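Local coordinates for putative CRISPR-associated endoribonuclease-like protein Cas6 (Pyrococcus furiosus, PDB 3UFC), which probably binds CRISPR RNA as a paralogue of the Cas6 endoribonucleases and probably takes part in archaeal defence against viruses and plasmids, at residues 16-22 with 104-109; 23-27 with 231-235; 29-33 with 99-103; 119-123 with 238-242; 130-135 with 202-207. All blocks are in the same frame, centred on the assembly; numbering follows the deposited sequence.

Interaction 1. Residues 16-22 with 104-109; sequences PVIPFNY and IGDVGF
Val107 lays its two methyl groups against the segment 16-22: CG1 meets Pro16 CB at 3.6 Å, while CG2 sits beside Ile18 CG2 and the carbonyl oxygen of Val17. With CG1 anti to the backbone N (chi1 -175°), the two branches part, one to the proline ring and the other to the isoleucine, and Val107 crosses both side chains at about a right angle. Ile18 CG2 also reaches the edge of the Phe109 ring, 3.9 Å from CZ and in the ring plane. At the other end of the contact, Ile104 CG2 fits between Ile18 CB and Tyr22 CB, 3.6 Å from the latter; the tyrosine and isoleucine chains run side by side. The Tyr22 ring leads away from the hairpin, and its hydroxyl is hydrogen-bonded to Ile57 N.

A type II' turn from Ile104 to Val107 links strands 101-104 and 107-116 as a beta hairpin. Gly105 suits its corner, having positive phi, and its CA packs closely on Pro19 CD at 3.9 Å. No hydrogen bond joins the two segments; the contact rests mainly on the burial of branched aliphatic groups and proline rings, which packs the hairpin end on strand 17-18 and the loop after it.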
# COMPACT_ATOMS: atom_id res chain seq x y z
N PRO A 16 -17.54 16.32 -1.10
CA PRO A 16 -16.44 16.75 -1.96
C PRO A 16 -16.07 15.71 -3.01
O PRO A 16 -16.45 14.54 -2.91
CB PRO A 16 -15.31 16.98 -0.97
CG PRO A 16 -15.53 15.88 0.01
CD PRO A 16 -17.03 15.92 0.23
N VAL A 17 -15.34 16.14 -4.03
CA VAL A 17 -14.89 15.25 -5.08
C VAL A 17 -13.37 15.31 -5.08
O VAL A 17 -12.78 16.37 -5.30
CB VAL A 17 -15.41 15.70 -6.47
CG1 VAL A 17 -14.94 14.72 -7.54
CG2 VAL A 17 -16.93 15.77 -6.46
N ILE A 18 -12.73 14.18 -4.79
CA ILE A 18 -11.28 14.13 -4.76
C ILE A 18 -10.78 13.50 -6.05
O ILE A 18 -11.46 12.67 -6.66
CB ILE A 18 -10.74 13.28 -3.58
CG1 ILE A 18 -11.21 11.83 -3.73
CG2 ILE A 18 -11.21 13.87 -2.26
CD1 ILE A 18 -10.62 10.87 -2.68
N PRO A 19 -9.58 13.89 -6.50
CA PRO A 19 -9.04 13.30 -7.74
C PRO A 19 -8.72 11.83 -7.50
O PRO A 19 -8.53 11.41 -6.36
CB PRO A 19 -7.79 14.15 -8.00
CG PRO A 19 -7.35 14.53 -6.61
CD PRO A 19 -8.66 14.89 -5.94
N PHE A 20 -8.68 11.03 -8.57
CA PHE A 20 -8.38 9.61 -8.43
C PHE A 20 -6.91 9.35 -8.10
O PHE A 20 -6.60 8.45 -7.31
CB PHE A 20 -8.67 8.83 -9.73
CG PHE A 20 -10.05 9.01 -10.29
CD1 PHE A 20 -10.28 9.93 -11.30
CD2 PHE A 20 -11.09 8.19 -9.87
CE1 PHE A 20 -11.54 10.04 -11.90
CE2 PHE A 20 -12.35 8.29 -10.46
CZ PHE A 20 -12.58 9.21 -11.48
N ASN A 21 -6.02 10.12 -8.71
CA ASN A 21 -4.57 9.94 -8.55
C ASN A 21 -3.90 10.77 -7.46
O ASN A 21 -3.09 11.66 -7.76
CB ASN A 21 -3.90 10.23 -9.90
CG ASN A 21 -4.61 9.55 -11.05
OD1 ASN A 21 -4.58 8.33 -11.18
ND2 ASN A 21 -5.27 10.34 -11.89
N TYR A 22 -4.19 10.47 -6.20
CA TYR A 22 -3.63 11.22 -5.08
C TYR A 22 -2.45 10.56 -4.38
O TYR A 22 -1.91 11.12 -3.42
CB TYR A 22 -4.74 11.49 -4.06
CG TYR A 22 -5.43 10.22 -3.61
CD1 TYR A 22 -4.81 9.33 -2.74
CD2 TYR A 22 -6.68 9.89 -4.11
CE1 TYR A 22 -5.42 8.12 -2.38
CE2 TYR A 22 -7.30 8.69 -3.76
CZ TYR A 22 -6.67 7.81 -2.90
OH TYR A 22 -7.28 6.62 -2.58
N ILE A 104 -5.96 16.61 -0.28
CA ILE A 104 -6.04 15.71 -1.42
C ILE A 104 -6.69 16.54 -2.53
O ILE A 104 -7.90 16.77 -2.51
CB ILE A 104 -6.90 14.45 -1.12
CG1 ILE A 104 -6.20 13.55 -0.11
CG2 ILE A 104 -7.13 13.66 -2.40
CD1 ILE A 104 -6.05 14.14 1.27
N GLY A 105 -5.88 16.98 -3.49
CA GLY A 105 -6.43 17.81 -4.55
C GLY A 105 -6.86 19.11 -3.90
O GLY A 105 -6.06 19.75 -3.21
N ASP A 106 -8.11 19.50 -4.09
CA ASP A 106 -8.62 20.73 -3.49
C ASP A 106 -9.48 20.43 -2.27
O ASP A 106 -10.17 21.31 -1.75
CB ASP A 106 -9.44 21.52 -4.50
CG ASP A 106 -8.63 21.93 -5.72
OD1 ASP A 106 -7.65 22.69 -5.54
OD2 ASP A 106 -8.97 21.49 -6.84
N VAL A 107 -9.43 19.18 -1.81
CA VAL A 107 -10.22 18.77 -0.66
C VAL A 107 -9.36 18.60 0.59
O VAL A 107 -8.35 17.90 0.58
CB VAL A 107 -10.95 17.44 -0.94
CG1 VAL A 107 -11.87 17.08 0.22
CG2 VAL A 107 -11.74 17.55 -2.23
N GLY A 108 -9.78 19.26 1.67
CA GLY A 108 -9.05 19.16 2.92
C GLY A 108 -9.70 18.12 3.82
O GLY A 108 -10.90 17.88 3.74
N PHE A 109 -8.89 17.50 4.67
CA PHE A 109 -9.38 16.48 5.60
C PHE A 109 -8.77 16.70 6.98
O PHE A 109 -7.65 17.21 7.10
CB PHE A 109 -8.96 15.08 5.14
CG PHE A 109 -9.68 14.59 3.92
CD1 PHE A 109 -10.80 13.78 4.04
CD2 PHE A 109 -9.23 14.92 2.64
CE1 PHE A 109 -11.47 13.30 2.91
CE2 PHE A 109 -9.88 14.45 1.50
CZ PHE A 109 -11.01 13.63 1.64

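Interaction 2. Residues 23-27 with 231-235; sequences NYELY and NLGFG
Asn23 and Tyr27, one turn apart on helix 23-37, both face the loop 231-235. The amide of Asn23 supplies the polar link: ND2 donates to Leu232 O at 2.9 Å along a nearly straight line (172°), with the acceptor in the plane of the amide and the donor on a lone pair of the carbonyl. A water extends this link, giving a hydrogen bond to Gly233 O and accepting a weak one from ND2. Tyr27 makes the other half. Its apolar part is a CH-pi contact, in which Leu232 CD2 stands over the centre of the ring face, 3.7 Å from the centroid and only 7° off the normal. Asn231 O approaches CD1 of the same ring at 3.0 Å, and the Asn231 amide plane is almost perpendicular to the ring.

Several neighbours fix these groups. Asn23 OD1 accepts from Arg56, which sets the amide flip and leaves ND2 directed at the loop, where it also lies 3.7 Å from Phe234 CE1. Asn231 ND2 is bonded to Leu45 O, and Trp52 packs on both Tyr27 and Asn231. Glycine suits position 233: its phi is positive (98°) and, having no side chain, it lets Asn23 come close to the loop backbone.

The segment 231-235, placed shortly before the C-terminal strand 237-239, probably forms the last part of the glycine-rich loop characteristic of RAMP proteins such as Cas6. Here it packs on the first helix of the N-terminal ferredoxin-like half, so the contact lies at the junction of the two halves.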
# COMPACT_ATOMS: atom_id res chain seq x y z
N ASN A 23 -2.04 9.38 -4.84
CA ASN A 23 -0.95 8.67 -4.18
C ASN A 23 0.30 9.45 -3.81
O ASN A 23 0.71 9.46 -2.65
CB ASN A 23 -0.55 7.43 -4.98
CG ASN A 23 -1.55 6.31 -4.82
OD1 ASN A 23 -2.64 6.35 -5.38
ND2 ASN A 23 -1.19 5.31 -4.02
N TYR A 24 0.93 10.12 -4.77
CA TYR A 24 2.15 10.85 -4.45
C TYR A 24 1.93 11.99 -3.47
O TYR A 24 2.77 12.25 -2.61
CB TYR A 24 2.81 11.40 -5.72
CG TYR A 24 4.22 11.88 -5.47
CD1 TYR A 24 5.23 10.99 -5.14
CD2 TYR A 24 4.53 13.24 -5.55
CE1 TYR A 24 6.53 11.43 -4.89
CE2 TYR A 24 5.83 13.69 -5.31
CZ TYR A 24 6.82 12.78 -4.98
OH TYR A 24 8.10 13.22 -4.74
N GLU A 25 0.79 12.68 -3.60
CA GLU A 25 0.48 13.79 -2.71
C GLU A 25 0.26 13.29 -1.28
O GLU A 25 0.73 13.90 -0.32
CB GLU A 25 -0.78 14.52 -3.19
CG GLU A 25 -1.08 15.79 -2.40
CD GLU A 25 -2.28 16.55 -2.92
OE1 GLU A 25 -2.52 17.68 -2.42
OE2 GLU A 25 -2.99 16.04 -3.82
N LEU A 26 -0.45 12.17 -1.14
CA LEU A 26 -0.72 11.58 0.17
C LEU A 26 0.59 11.09 0.78
O LEU A 26 0.91 11.37 1.94
CB LEU A 26 -1.72 10.43 0.02
CG LEU A 26 -2.10 9.65 1.29
CD1 LEU A 26 -2.51 10.62 2.40
CD2 LEU A 26 -3.25 8.70 0.95
N TYR A 27 1.35 10.35 -0.01
CA TYR A 27 2.66 9.83 0.39
C TYR A 27 3.55 10.95 0.91
O TYR A 27 4.16 10.84 1.98
CB TYR A 27 3.33 9.17 -0.82
CG TYR A 27 4.84 9.04 -0.74
CD1 TYR A 27 5.44 8.10 0.10
CD2 TYR A 27 5.66 9.81 -1.56
CE1 TYR A 27 6.83 7.94 0.12
CE2 TYR A 27 7.05 9.66 -1.55
CZ TYR A 27 7.62 8.72 -0.71
OH TYR A 27 8.98 8.54 -0.71
N ASN A 231 5.69 1.76 -0.57
CA ASN A 231 5.78 3.01 0.18
C ASN A 231 5.01 4.14 -0.49
O ASN A 231 4.75 5.18 0.13
CB ASN A 231 7.24 3.41 0.38
CG ASN A 231 7.95 3.69 -0.93
OD1 ASN A 231 7.87 2.91 -1.87
ND2 ASN A 231 8.67 4.81 -0.98
N LEU A 232 4.63 3.95 -1.75
CA LEU A 232 3.87 4.96 -2.47
C LEU A 232 2.37 4.68 -2.34
O LEU A 232 1.55 5.33 -2.98
CB LEU A 232 4.26 4.98 -3.96
CG LEU A 232 5.72 5.29 -4.26
CD1 LEU A 232 5.92 5.30 -5.78
CD2 LEU A 232 6.11 6.64 -3.66
N GLY A 233 2.04 3.70 -1.50
CA GLY A 233 0.64 3.36 -1.28
C GLY A 233 0.12 2.19 -2.08
O GLY A 233 -1.02 2.21 -2.55
N PHE A 234 0.94 1.15 -2.21
CA PHE A 234 0.56 -0.04 -2.97
C PHE A 234 0.83 -1.35 -2.26
O PHE A 234 1.65 -1.42 -1.35
CB PHE A 234 1.32 -0.08 -4.31
CG PHE A 234 0.92 1.00 -5.26
CD1 PHE A 234 1.55 2.24 -5.24
CD2 PHE A 234 -0.12 0.79 -6.16
CE1 PHE A 234 1.16 3.27 -6.11
CE2 PHE A 234 -0.53 1.81 -7.03
CZ PHE A 234 0.11 3.05 -7.01
N GLY A 235 0.13 -2.39 -2.69
CA GLY A 235 0.33 -3.73 -2.17
C GLY A 235 -0.13 -4.07 -0.77
O GLY A 235 0.19 -5.15 -0.26
O HOH W 1 -2.91 3.99 -1.99

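Interaction 3. Residues 29-33 with 99-103; sequences QIVEK and SPEFK
Gln29 and Lys33 both turn CG away from their own carbonyl carbon (chi1 near -64° in each), which sends two long chains from the same side of helix 23-37 toward strand 101-103; the lysine then bends at its last torsion (chi4 -59°) to bring NZ onto the strand backbone. This is helix-on-sheet packing within the N-terminal ferredoxin-like domain, where the first helix lies across the end strand 101-104 of a five-stranded antiparallel sheet. The local axes run roughly antiparallel, at 146°, with a closest approach of 10.0 Å.

The Gln29 amide bonds to both backbone polar atoms of Lys103. OE1 receives Lys103 N on a lone pair at 2.7 Å, and NE2 donates to Lys103 O, that acceptor lying somewhat out of the amide plane. NE2 has a second partner in Glu25 O. A glutamine suits this place because it carries donor and acceptor side by side, matching those of one strand residue.

Phe102 fills the space between the two polar chains. Lys33 CE rests over one face of its ring, offset toward the rim and 3.9 Å from the centroid, while Ile30 CG1 approaches CE2 obliquely. Ile96 of helix 86-98 and Leu26 also touch this ring. Lysine suits its place: its aliphatic stem can lie on the ring while its ammonium serves three oxygens.

Beyond the ring, that ammonium ties down the chain as it leaves helix 86-98. NZ donates at 2.8 Å to each of Glu101 O, in its carbonyl plane; Ser99 OG; and Ser99 O, approached from above the carbonyl plane.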
# COMPACT_ATOMS: atom_id res chain seq x y z
N GLN A 29 2.79 13.95 2.09
CA GLN A 29 2.33 14.52 3.35
C GLN A 29 2.64 13.63 4.54
O GLN A 29 3.04 14.12 5.59
CB GLN A 29 0.83 14.81 3.27
CG GLN A 29 0.49 15.89 2.25
CD GLN A 29 -1.00 16.06 2.06
OE1 GLN A 29 -1.68 16.67 2.89
NE2 GLN A 29 -1.52 15.52 0.97
N ILE A 30 2.47 12.32 4.38
CA ILE A 30 2.77 11.40 5.47
C ILE A 30 4.26 11.49 5.80
O ILE A 30 4.65 11.60 6.97
CB ILE A 30 2.41 9.94 5.09
CG1 ILE A 30 0.91 9.82 4.84
CG2 ILE A 30 2.86 8.98 6.19
CD1 ILE A 30 0.46 8.47 4.27
N VAL A 31 5.10 11.45 4.77
CA VAL A 31 6.55 11.52 4.97
C VAL A 31 6.94 12.87 5.59
O VAL A 31 7.77 12.93 6.50
CB VAL A 31 7.32 11.35 3.63
CG1 VAL A 31 8.81 11.59 3.86
CG2 VAL A 31 7.08 9.95 3.07
N GLU A 32 6.33 13.94 5.10
CA GLU A 32 6.61 15.27 5.62
C GLU A 32 6.26 15.33 7.11
O GLU A 32 7.05 15.78 7.93
CB GLU A 32 5.81 16.32 4.84
CG GLU A 32 6.14 17.77 5.16
CD GLU A 32 5.63 18.22 6.51
OE1 GLU A 32 4.41 18.07 6.76
OE2 GLU A 32 6.43 18.72 7.33
N LYS A 33 5.08 14.84 7.46
CA LYS A 33 4.64 14.85 8.85
C LYS A 33 5.51 13.98 9.76
O LYS A 33 5.84 14.38 10.88
CB LYS A 33 3.18 14.41 8.95
CG LYS A 33 2.22 15.36 8.23
CD LYS A 33 0.79 14.84 8.23
CE LYS A 33 -0.10 15.75 7.40
NZ LYS A 33 -0.11 17.14 7.94
N SER A 99 0.32 17.16 13.31
CA SER A 99 -0.16 17.87 12.12
C SER A 99 -1.25 17.01 11.48
O SER A 99 -1.02 16.34 10.47
CB SER A 99 1.00 18.08 11.15
OG SER A 99 0.59 18.82 10.02
N PRO A 100 -2.46 17.02 12.08
CA PRO A 100 -3.64 16.26 11.66
C PRO A 100 -4.40 16.63 10.38
O PRO A 100 -5.48 16.10 10.15
CB PRO A 100 -4.54 16.34 12.88
CG PRO A 100 -4.25 17.73 13.38
CD PRO A 100 -2.74 17.78 13.30
N GLU A 101 -3.86 17.51 9.55
CA GLU A 101 -4.57 17.88 8.33
C GLU A 101 -3.95 17.30 7.06
O GLU A 101 -2.72 17.27 6.91
CB GLU A 101 -4.66 19.40 8.19
CG GLU A 101 -5.53 20.08 9.22
CD GLU A 101 -5.81 21.54 8.88
OE1 GLU A 101 -6.47 21.79 7.85
OE2 GLU A 101 -5.37 22.42 9.64
N PHE A 102 -4.81 16.85 6.15
CA PHE A 102 -4.36 16.30 4.87
C PHE A 102 -5.07 17.01 3.72
O PHE A 102 -6.26 17.32 3.81
CB PHE A 102 -4.63 14.80 4.77
CG PHE A 102 -3.63 13.94 5.49
CD1 PHE A 102 -3.89 13.48 6.78
CD2 PHE A 102 -2.42 13.61 4.89
CE1 PHE A 102 -2.95 12.70 7.47
CE2 PHE A 102 -1.48 12.83 5.56
CZ PHE A 102 -1.75 12.37 6.85
N LYS A 103 -4.33 17.25 2.65
CA LYS A 103 -4.87 17.90 1.47
C LYS A 103 -4.80 16.94 0.29
O LYS A 103 -3.73 16.47 -0.08
CB LYS A 103 -4.04 19.16 1.16
CG LYS A 103 -4.55 20.00 0.00
CD LYS A 103 -5.90 20.63 0.32
CE LYS A 103 -6.28 21.66 -0.73
NZ LYS A 103 -7.61 22.27 -0.47

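Interaction 4. Residues 119-123 with 238-242; sequences SKEIK and KIIEE
Segment 119-123 is an extended loop without regular structure, and the residues facing it, 238-242, carry the last strand, 237-239, into the C-terminal tail. The two backbones draw nearest at Lys120 and Ile239, whose CA atoms are 7.3 Å apart, too far for strand pairing; Lys238 and Ile240 make their backbone hydrogen bonds with strand 125-130 instead. The contact thus lies at the outer strand of the four-stranded antiparallel sheet in the C-terminal half of this Cas6 paralogue, where the linker from the N-terminal half comes in.

Ile239 contributes the largest share. Its CG1 branch is extended (chi2 175°), so CD1 reaches across to the loop and meets Lys120 CB and Glu121 O, each at 3.8 Å. Tyr222 of helix 215-224 touches both Ile239 and Ile122, and Ala218 adds to the Ile122 side. Isoleucine suits both places in this apolar patch on an otherwise charged surface: Ile239 faces the loop, while Ile122 reaches in through the end of its chain, CD1, whose spacing from Ile239 CD1 is unusually short and doubtful in detail.

Lys120 shows why a long aliphatic chain with a charged end is useful here. Extended beyond CG, it slides past Ile239 in the opposite direction, its CD 4.0 Å from Ile239 CB, and delivers its ammonium beyond the apolar patch. There NZ makes a weak hydrogen bond to Ile239 O at 3.4 Å and a long salt bridge to Glu241, whose chain bends back so that OE2 lies 3.9 Å from NZ.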
# COMPACT_ATOMS: atom_id res chain seq x y z
N SER A 119 -3.22 -7.31 14.66
CA SER A 119 -2.44 -7.98 13.63
C SER A 119 -2.79 -9.46 13.70
O SER A 119 -2.43 -10.14 14.66
CB SER A 119 -0.95 -7.77 13.87
OG SER A 119 -0.60 -8.10 15.21
N LYS A 120 -3.50 -9.96 12.69
CA LYS A 120 -3.91 -11.35 12.66
C LYS A 120 -2.75 -12.31 12.46
O LYS A 120 -1.71 -11.95 11.91
CB LYS A 120 -4.96 -11.55 11.57
CG LYS A 120 -6.18 -10.66 11.76
CD LYS A 120 -7.25 -10.92 10.73
CE LYS A 120 -8.47 -10.04 10.99
NZ LYS A 120 -9.53 -10.22 9.95
N GLU A 121 -2.93 -13.55 12.91
CA GLU A 121 -1.90 -14.57 12.78
C GLU A 121 -1.69 -14.95 11.32
O GLU A 121 -2.64 -15.17 10.58
CB GLU A 121 -2.27 -15.82 13.59
CG GLU A 121 -1.42 -17.04 13.26
CD GLU A 121 -1.67 -18.22 14.19
OE1 GLU A 121 -2.85 -18.55 14.44
OE2 GLU A 121 -0.68 -18.82 14.65
N ILE A 122 -0.43 -15.03 10.92
CA ILE A 122 -0.08 -15.40 9.56
C ILE A 122 0.35 -16.86 9.53
O ILE A 122 1.22 -17.27 10.30
CB ILE A 122 1.07 -14.53 9.03
CG1 ILE A 122 0.71 -13.04 9.19
CG2 ILE A 122 1.35 -14.86 7.57
CD1 ILE A 122 -0.53 -12.64 8.43
N LYS A 123 -0.25 -17.64 8.65
CA LYS A 123 0.09 -19.06 8.54
C LYS A 123 0.73 -19.36 7.20
O LYS A 123 1.05 -18.45 6.43
CB LYS A 123 -1.17 -19.89 8.76
CG LYS A 123 -1.74 -19.72 10.17
CD LYS A 123 -3.23 -19.46 10.16
CE LYS A 123 -4.02 -20.69 9.73
NZ LYS A 123 -5.49 -20.41 9.67
N LYS A 238 -5.23 -7.30 3.56
CA LYS A 238 -5.85 -7.65 4.83
C LYS A 238 -6.12 -9.15 4.73
O LYS A 238 -6.13 -9.71 3.63
CB LYS A 238 -7.17 -6.92 5.03
CG LYS A 238 -8.26 -7.34 4.05
CD LYS A 238 -9.56 -6.61 4.37
CE LYS A 238 -10.63 -6.90 3.33
NZ LYS A 238 -11.88 -6.14 3.62
N ILE A 239 -6.32 -9.80 5.87
CA ILE A 239 -6.62 -11.22 5.89
C ILE A 239 -8.13 -11.43 5.96
O ILE A 239 -8.83 -10.69 6.64
CB ILE A 239 -5.97 -11.91 7.11
CG1 ILE A 239 -4.46 -11.98 6.92
CG2 ILE A 239 -6.55 -13.31 7.31
CD1 ILE A 239 -3.72 -12.52 8.11
N ILE A 240 -8.63 -12.42 5.23
CA ILE A 240 -10.05 -12.74 5.26
C ILE A 240 -10.18 -14.23 5.57
O ILE A 240 -9.42 -15.05 5.06
CB ILE A 240 -10.77 -12.40 3.93
CG1 ILE A 240 -10.06 -13.06 2.76
CG2 ILE A 240 -10.82 -10.89 3.73
CD1 ILE A 240 -10.68 -12.70 1.41
N GLU A 241 -11.14 -14.57 6.43
CA GLU A 241 -11.36 -15.95 6.82
C GLU A 241 -11.79 -16.84 5.65
O GLU A 241 -11.41 -18.01 5.57
CB GLU A 241 -12.40 -16.02 7.94
CG GLU A 241 -12.13 -15.06 9.09
CD GLU A 241 -10.71 -15.15 9.61
OE1 GLU A 241 -10.26 -16.26 9.96
OE2 GLU A 241 -10.04 -14.09 9.69
N GLU A 242 -12.60 -16.28 4.75
CA GLU A 242 -13.08 -17.02 3.59
C GLU A 242 -13.85 -16.12 2.63
O GLU A 242 -14.99 -15.72 2.91
CB GLU A 242 -13.98 -18.18 4.03
CG GLU A 242 -14.55 -18.99 2.87
CD GLU A 242 -15.52 -20.06 3.33
OE1 GLU A 242 -15.11 -20.96 4.09
OE2 GLU A 242 -16.70 -20.01 2.92

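Interaction 5. Residues 130-135 with 202-207; sequences TLSPIV and IRGSLM
Ile134 and Ser205 form a single antiparallel hydrogen-bonded pair through their backbones: Ile134 N donates to Ser205 O at 2.9 Å, nearly straight at 172°, and Ser205 N returns a bond to Ile134 O. Further along, Thr130 N donates to Met207 O at 3.0 Å.

The side-chain hydroxyls add to this. Thr130 OG1 lies between its own backbone N and carbonyl carbon (chi1 52°), where it accepts from Met207 N at 2.8 Å; threonine here takes up a strand N-H with its side chain. A water lies 2.8 Å from Ile134 O, to which it probably donates, and bridges to Ser205 OG.

Apolar contacts lie along the same path. Val135 CG2 meets Ile202 CG2 at 3.6 Å, the chains crossing at about a right angle. Pro133 CG lies alongside Leu206 CD2, and Ile134 CD1 touches Met207 SD at 4.2 Å. Gly204 CA lies 3.2 Å from Ile134 O, and glycine, lacking a side chain, suits this close backbone approach. Pro133 suits the irregular segment, having no N-H to satisfy, and its CA makes a CH...O contact with Ser205 O.

Strand 200-213 lies between strands 183-197 and 125-130 in the C-terminal sheet, and this contact follows its pairing past the end of strand 125-130 into the connection to strand 136-142. Strand 53-59 of the N-terminal half touches the connection at Leu131 and Pro133.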
# COMPACT_ATOMS: atom_id res chain seq x y z
N THR A 130 -6.60 -7.18 -1.24
CA THR A 130 -5.93 -5.89 -1.37
C THR A 130 -6.67 -4.68 -0.82
O THR A 130 -7.88 -4.55 -0.99
CB THR A 130 -5.59 -5.58 -2.85
OG1 THR A 130 -6.77 -5.72 -3.65
CG2 THR A 130 -4.53 -6.54 -3.37
N LEU A 131 -5.92 -3.81 -0.15
CA LEU A 131 -6.45 -2.55 0.37
C LEU A 131 -5.89 -1.47 -0.57
O LEU A 131 -6.38 -0.34 -0.62
CB LEU A 131 -6.00 -2.32 1.82
CG LEU A 131 -6.60 -3.31 2.82
CD1 LEU A 131 -6.14 -2.96 4.23
CD2 LEU A 131 -8.12 -3.29 2.73
N SER A 132 -4.83 -1.82 -1.29
CA SER A 132 -4.20 -0.96 -2.30
C SER A 132 -3.68 -1.95 -3.35
O SER A 132 -3.29 -3.07 -3.01
CB SER A 132 -3.08 -0.08 -1.72
OG SER A 132 -2.10 -0.79 -1.00
N PRO A 133 -3.67 -1.56 -4.64
CA PRO A 133 -3.21 -2.42 -5.74
C PRO A 133 -1.81 -3.01 -5.63
O PRO A 133 -0.88 -2.34 -5.22
CB PRO A 133 -3.35 -1.53 -6.98
CG PRO A 133 -4.38 -0.51 -6.58
CD PRO A 133 -4.00 -0.22 -5.14
N ILE A 134 -1.68 -4.28 -6.01
CA ILE A 134 -0.38 -4.94 -5.99
C ILE A 134 0.32 -4.69 -7.33
O ILE A 134 -0.24 -4.93 -8.41
CB ILE A 134 -0.53 -6.45 -5.72
CG1 ILE A 134 -0.84 -6.66 -4.24
CG2 ILE A 134 0.75 -7.20 -6.11
CD1 ILE A 134 -1.12 -8.12 -3.87
N VAL A 135 1.55 -4.19 -7.25
CA VAL A 135 2.35 -3.87 -8.42
C VAL A 135 3.52 -4.83 -8.56
O VAL A 135 4.29 -5.03 -7.62
CB VAL A 135 2.91 -2.43 -8.33
CG1 VAL A 135 3.77 -2.11 -9.56
CG2 VAL A 135 1.76 -1.42 -8.21
N ILE A 202 0.99 3.79 -13.08
CA ILE A 202 1.45 2.56 -12.47
C ILE A 202 0.23 1.67 -12.52
O ILE A 202 -0.84 2.04 -12.04
CB ILE A 202 1.89 2.77 -11.01
CG1 ILE A 202 3.15 3.64 -10.97
CG2 ILE A 202 2.17 1.41 -10.36
CD1 ILE A 202 3.79 3.75 -9.59
N ARG A 203 0.37 0.52 -13.16
CA ARG A 203 -0.73 -0.42 -13.28
C ARG A 203 -0.54 -1.56 -12.30
O ARG A 203 0.55 -2.11 -12.16
CB ARG A 203 -0.80 -0.97 -14.71
CG ARG A 203 -1.33 0.05 -15.72
CD ARG A 203 -1.07 -0.42 -17.14
NE ARG A 203 -0.11 0.46 -17.80
CZ ARG A 203 -0.40 1.68 -18.24
NH1 ARG A 203 -1.62 2.16 -18.10
NH2 ARG A 203 0.54 2.43 -18.80
N GLY A 204 -1.62 -1.91 -11.60
CA GLY A 204 -1.55 -2.97 -10.62
C GLY A 204 -2.82 -3.79 -10.57
O GLY A 204 -3.72 -3.63 -11.41
N SER A 205 -2.91 -4.65 -9.57
CA SER A 205 -4.07 -5.51 -9.44
C SER A 205 -4.76 -5.43 -8.09
O SER A 205 -4.13 -5.53 -7.04
CB SER A 205 -3.64 -6.97 -9.66
OG SER A 205 -2.92 -7.12 -10.87
N LEU A 206 -6.07 -5.20 -8.13
CA LEU A 206 -6.86 -5.21 -6.90
C LEU A 206 -7.19 -6.70 -6.94
O LEU A 206 -7.65 -7.20 -7.97
CB LEU A 206 -8.12 -4.35 -7.05
CG LEU A 206 -7.84 -2.85 -6.87
CD1 LEU A 206 -9.11 -2.03 -7.12
CD2 LEU A 206 -7.32 -2.60 -5.46
N MET A 207 -6.94 -7.42 -5.87
CA MET A 207 -7.18 -8.85 -5.93
C MET A 207 -7.36 -9.57 -4.60
O MET A 207 -6.96 -9.08 -3.55
CB MET A 207 -6.03 -9.52 -6.70
CG MET A 207 -4.63 -9.22 -6.11
SD MET A 207 -3.18 -9.65 -7.16
CE MET A 207 -2.98 -11.38 -6.80
O HOH W 2 -0.30 -6.82 -10.41

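From the N terminus, residues 16-22 reach hairpin 104-109 in interaction 1, closing a loop that spans most of the N-terminal half. Interaction 3 lies within that loop, joining helix 23-37 to strand 101-104; Phe109 N bonds Phe102 O between them. Interaction 2 leaves the same helix and closes the longest loop, to 231-235, crossing interaction 1 and enclosing interaction 3. The remaining contacts belong to the C-terminal half: interaction 4 ties the linker 119-123 to the tail and crosses interaction 2, while interaction 5, within the spans of both, holds 130-135 to strand 200-213. Gly235 N bonds Pro133 O, connecting interactions 2 and 5 where the halves meet.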